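Local coordinates for signal transduction histidine-protein kinase/phosphatase MprB (Mycobacterium hassiacum, PDB 6BLK) that probably autophosphorylates on a histidine with ATP as a two-component sensor kinase and phosphatase, represented here by its ATP-binding catalytic domain, at residues His97-Arg102 with Leu117-Val122. Residues are numbered along the deposited sequence; the frame is centred on the assembly and turned at random.
Sequences HLVFER and LGLAIV. With ATP (adenosine-5'-triphosphate), chain E.
With CG turned away from its own carbonyl carbon (chi1 -51°), F100 lays its ring edge against L119, whose CG, beside the backbone N (chi1 -76°), brings CD2 to 4.1 Å from F100 CE1. CD1 of F100 lies 3.7 Å from O of L119, which sits at the ring edge in its plane, and 3.9 Å from L119 CB. V99 CG1 covers one face of the same ring near its centre and also touches L119 CD1 at 3.8 Å, so L119 meets both residues, while its CB and CG face ATP O1A. The type II turn L98-E101 is closed by E101 N to L98 O; F100 O, at its third residue, lies against the helix start, where CA of A120 makes a CH...O contact with it at 3.2 Å; no conventional hydrogen bond joins the two segments. Farther along, R102 packs its CG on A120 CB (3.6 Å), while L117 CD2 meets R102 CG and CD. L117 N donates to ATP O2G (2.8 Å, 164°) and L119 N to O1A (2.9 Å), with G118 N adding weak bonds to the gamma-phosphate. L133 of strand 132-137 also packs on F100. Here the F-box loop meets the G2 box (GxGLGLxI) of the Bergerat ATP-binding fold of histidine kinases.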
loop_
_atom_site.group_PDB
_atom_site.type_symbol
_atom_site.label_atom_id
_atom_site.label_comp_id
_atom_site.label_asym_id
_atom_site.label_seq_id
_atom_site.Cartn_x
_atom_site.Cartn_y
_atom_site.Cartn_z
ATOM N N HIS A 97 -2.382 -9.860 12.513
ATOM C CA HIS A 97 -3.796 -10.221 12.401
ATOM C C HIS A 97 -4.750 -9.108 12.859
ATOM O O HIS A 97 -5.974 -9.243 12.701
ATOM C CB HIS A 97 -4.079 -11.492 13.229
ATOM C CG HIS A 97 -3.941 -11.283 14.703
ATOM N ND1 HIS A 97 -4.888 -10.621 15.459
ATOM C CD2 HIS A 97 -2.949 -11.623 15.557
ATOM C CE1 HIS A 97 -4.486 -10.569 16.719
ATOM N NE2 HIS A 97 -3.313 -11.172 16.803
ATOM N N LEU A 98 -4.250 -8.037 13.467
ATOM C CA LEU A 98 -5.073 -6.861 13.703
ATOM C C LEU A 98 -4.927 -5.846 12.591
ATOM O O LEU A 98 -5.743 -4.925 12.484
ATOM C CB LEU A 98 -4.699 -6.188 15.036
ATOM C CG LEU A 98 -5.191 -6.785 16.364
ATOM C CD1 LEU A 98 -4.587 -6.042 17.584
ATOM C CD2 LEU A 98 -6.716 -6.753 16.419
ATOM N N VAL A 99 -3.907 -5.998 11.753
ATOM C CA VAL A 99 -3.725 -5.072 10.655
ATOM C C VAL A 99 -4.880 -5.292 9.684
ATOM O O VAL A 99 -5.266 -6.437 9.398
ATOM C CB VAL A 99 -2.353 -5.287 9.985
ATOM C CG1 VAL A 99 -2.156 -4.344 8.789
ATOM C CG2 VAL A 99 -1.248 -5.075 10.959
ATOM N N PHE A 100 -5.429 -4.201 9.184
ATOM C CA PHE A 100 -6.563 -4.102 8.298
ATOM C C PHE A 100 -7.873 -4.101 9.097
ATOM O O PHE A 100 -8.912 -3.880 8.493
ATOM C CB PHE A 100 -6.584 -5.188 7.196
ATOM C CG PHE A 100 -5.296 -5.308 6.427
ATOM C CD1 PHE A 100 -4.864 -4.269 5.627
ATOM C CD2 PHE A 100 -4.492 -6.427 6.544
ATOM C CE1 PHE A 100 -3.673 -4.348 4.933
ATOM C CE2 PHE A 100 -3.301 -6.517 5.846
ATOM C CZ PHE A 100 -2.889 -5.462 5.042
ATOM N N GLU A 101 -7.858 -4.273 10.421
ATOM C CA GLU A 101 -9.062 -4.091 11.238
ATOM C C GLU A 101 -9.172 -2.648 11.716
ATOM O O GLU A 101 -8.176 -2.042 12.116
ATOM C CB GLU A 101 -9.055 -5.011 12.451
ATOM C CG GLU A 101 -9.329 -6.461 12.146
ATOM C CD GLU A 101 -10.780 -6.838 12.373
ATOM O OE1 GLU A 101 -11.356 -6.431 13.414
ATOM O OE2 GLU A 101 -11.342 -7.535 11.501
ATOM N N ARG A 102 -10.391 -2.119 11.719
ATOM C CA ARG A 102 -10.602 -0.771 12.232
ATOM C C ARG A 102 -10.092 -0.641 13.660
ATOM O O ARG A 102 -10.311 -1.516 14.508
ATOM C CB ARG A 102 -12.080 -0.379 12.180
ATOM C CG ARG A 102 -12.558 -0.053 10.762
ATOM C CD ARG A 102 -14.025 0.362 10.741
ATOM N NE ARG A 102 -14.801 -0.697 11.356
ATOM C CZ ARG A 102 -15.251 -1.765 10.702
ATOM N NH1 ARG A 102 -15.035 -1.895 9.396
ATOM N NH2 ARG A 102 -15.904 -2.703 11.362
ATOM N N LEU A 117 -8.561 3.921 10.456
ATOM C CA LEU A 117 -9.507 3.490 9.452
ATOM C C LEU A 117 -8.884 3.231 8.091
ATOM O O LEU A 117 -9.510 2.542 7.284
ATOM C CB LEU A 117 -10.602 4.547 9.304
ATOM C CG LEU A 117 -11.374 4.835 10.609
ATOM C CD1 LEU A 117 -12.132 6.133 10.508
ATOM C CD2 LEU A 117 -12.333 3.712 10.925
ATOM N N GLY A 118 -7.661 3.713 7.838
ATOM C CA GLY A 118 -7.099 3.694 6.492
ATOM C C GLY A 118 -6.918 2.293 5.942
ATOM O O GLY A 118 -7.205 2.036 4.766
ATOM N N LEU A 119 -6.410 1.379 6.749
ATOM C CA LEU A 119 -6.111 0.052 6.226
ATOM C C LEU A 119 -7.355 -0.815 6.134
ATOM O O LEU A 119 -7.432 -1.676 5.266
ATOM C CB LEU A 119 -5.064 -0.630 7.074
ATOM C CG LEU A 119 -3.641 -0.104 6.844
ATOM C CD1 LEU A 119 -2.687 -0.743 7.837
ATOM C CD2 LEU A 119 -3.125 -0.348 5.465
ATOM N N ALA A 120 -8.340 -0.612 7.000
ATOM C CA ALA A 120 -9.641 -1.257 6.774
ATOM C C ALA A 120 -10.229 -0.888 5.410
ATOM O O ALA A 120 -10.829 -1.734 4.731
ATOM C CB ALA A 120 -10.608 -0.882 7.896
ATOM N N ILE A 121 -10.097 0.373 4.999
ATOM C CA ILE A 121 -10.543 0.800 3.676
ATOM C C ILE A 121 -9.748 0.085 2.595
ATOM O O ILE A 121 -10.301 -0.340 1.583
ATOM C CB ILE A 121 -10.424 2.327 3.550
ATOM C CG1 ILE A 121 -11.426 2.996 4.495
ATOM C CG2 ILE A 121 -10.581 2.818 2.117
ATOM C CD1 ILE A 121 -12.880 2.671 4.235
ATOM N N VAL A 122 -8.439 -0.035 2.778
ATOM C CA VAL A 122 -7.590 -0.729 1.813
ATOM C C VAL A 122 -8.088 -2.159 1.598
ATOM O O VAL A 122 -8.206 -2.619 0.461
ATOM C CB VAL A 122 -6.117 -0.724 2.272
ATOM C CG1 VAL A 122 -5.282 -1.600 1.392
ATOM C CG2 VAL A 122 -5.579 0.667 2.261
HETATM P PG ATP E . -5.809 6.659 9.389
HETATM O O1G ATP E . -5.090 5.806 8.361
HETATM O O2G ATP E . -7.281 6.333 9.680
HETATM O O3G ATP E . -5.546 8.150 9.257
HETATM P PB ATP E . -3.847 5.248 11.043
HETATM O O1B ATP E . -3.531 5.290 12.527
HETATM O O2B ATP E . -2.841 5.661 10.026
HETATM O O3B ATP E . -5.103 6.264 10.803
HETATM P PA ATP E . -4.107 2.701 9.609
HETATM O O1A ATP E . -5.330 1.801 9.459
HETATM O O2A ATP E . -3.553 3.354 8.368
HETATM O O3A ATP E . -4.525 3.790 10.751
HETATM O "O5'" ATP E . -3.018 1.880 10.385
HETATM C "C5'" ATP E . -3.339 1.224 11.599
HETATM C "C4'" ATP E . -2.115 1.254 12.506
HETATM O "O4'" ATP E . -1.174 0.321 11.963
HETATM C "C3'" ATP E . -1.360 2.582 12.643
HETATM O "O3'" ATP E . -1.917 3.428 13.672
HETATM C "C2'" ATP E . 0.027 2.082 13.001
HETATM O "O2'" ATP E . 0.120 1.714 14.389
HETATM C "C1'" ATP E . 0.142 0.804 12.201
HETATM N N9 ATP E . 0.773 0.986 10.881
HETATM C C8 ATP E . 0.169 0.999 9.644
HETATM N N7 ATP E . 1.106 1.142 8.664
HETATM C C5 ATP E . 2.304 1.213 9.286
HETATM C C6 ATP E . 3.665 1.330 8.811
HETATM N N6 ATP E . 3.888 1.450 7.495
HETATM N N1 ATP E . 4.636 1.351 9.723
HETATM C C2 ATP E . 4.388 1.250 11.042
HETATM N N3 ATP E . 3.156 1.117 11.550
HETATM C C4 ATP E . 2.092 1.087 10.715
#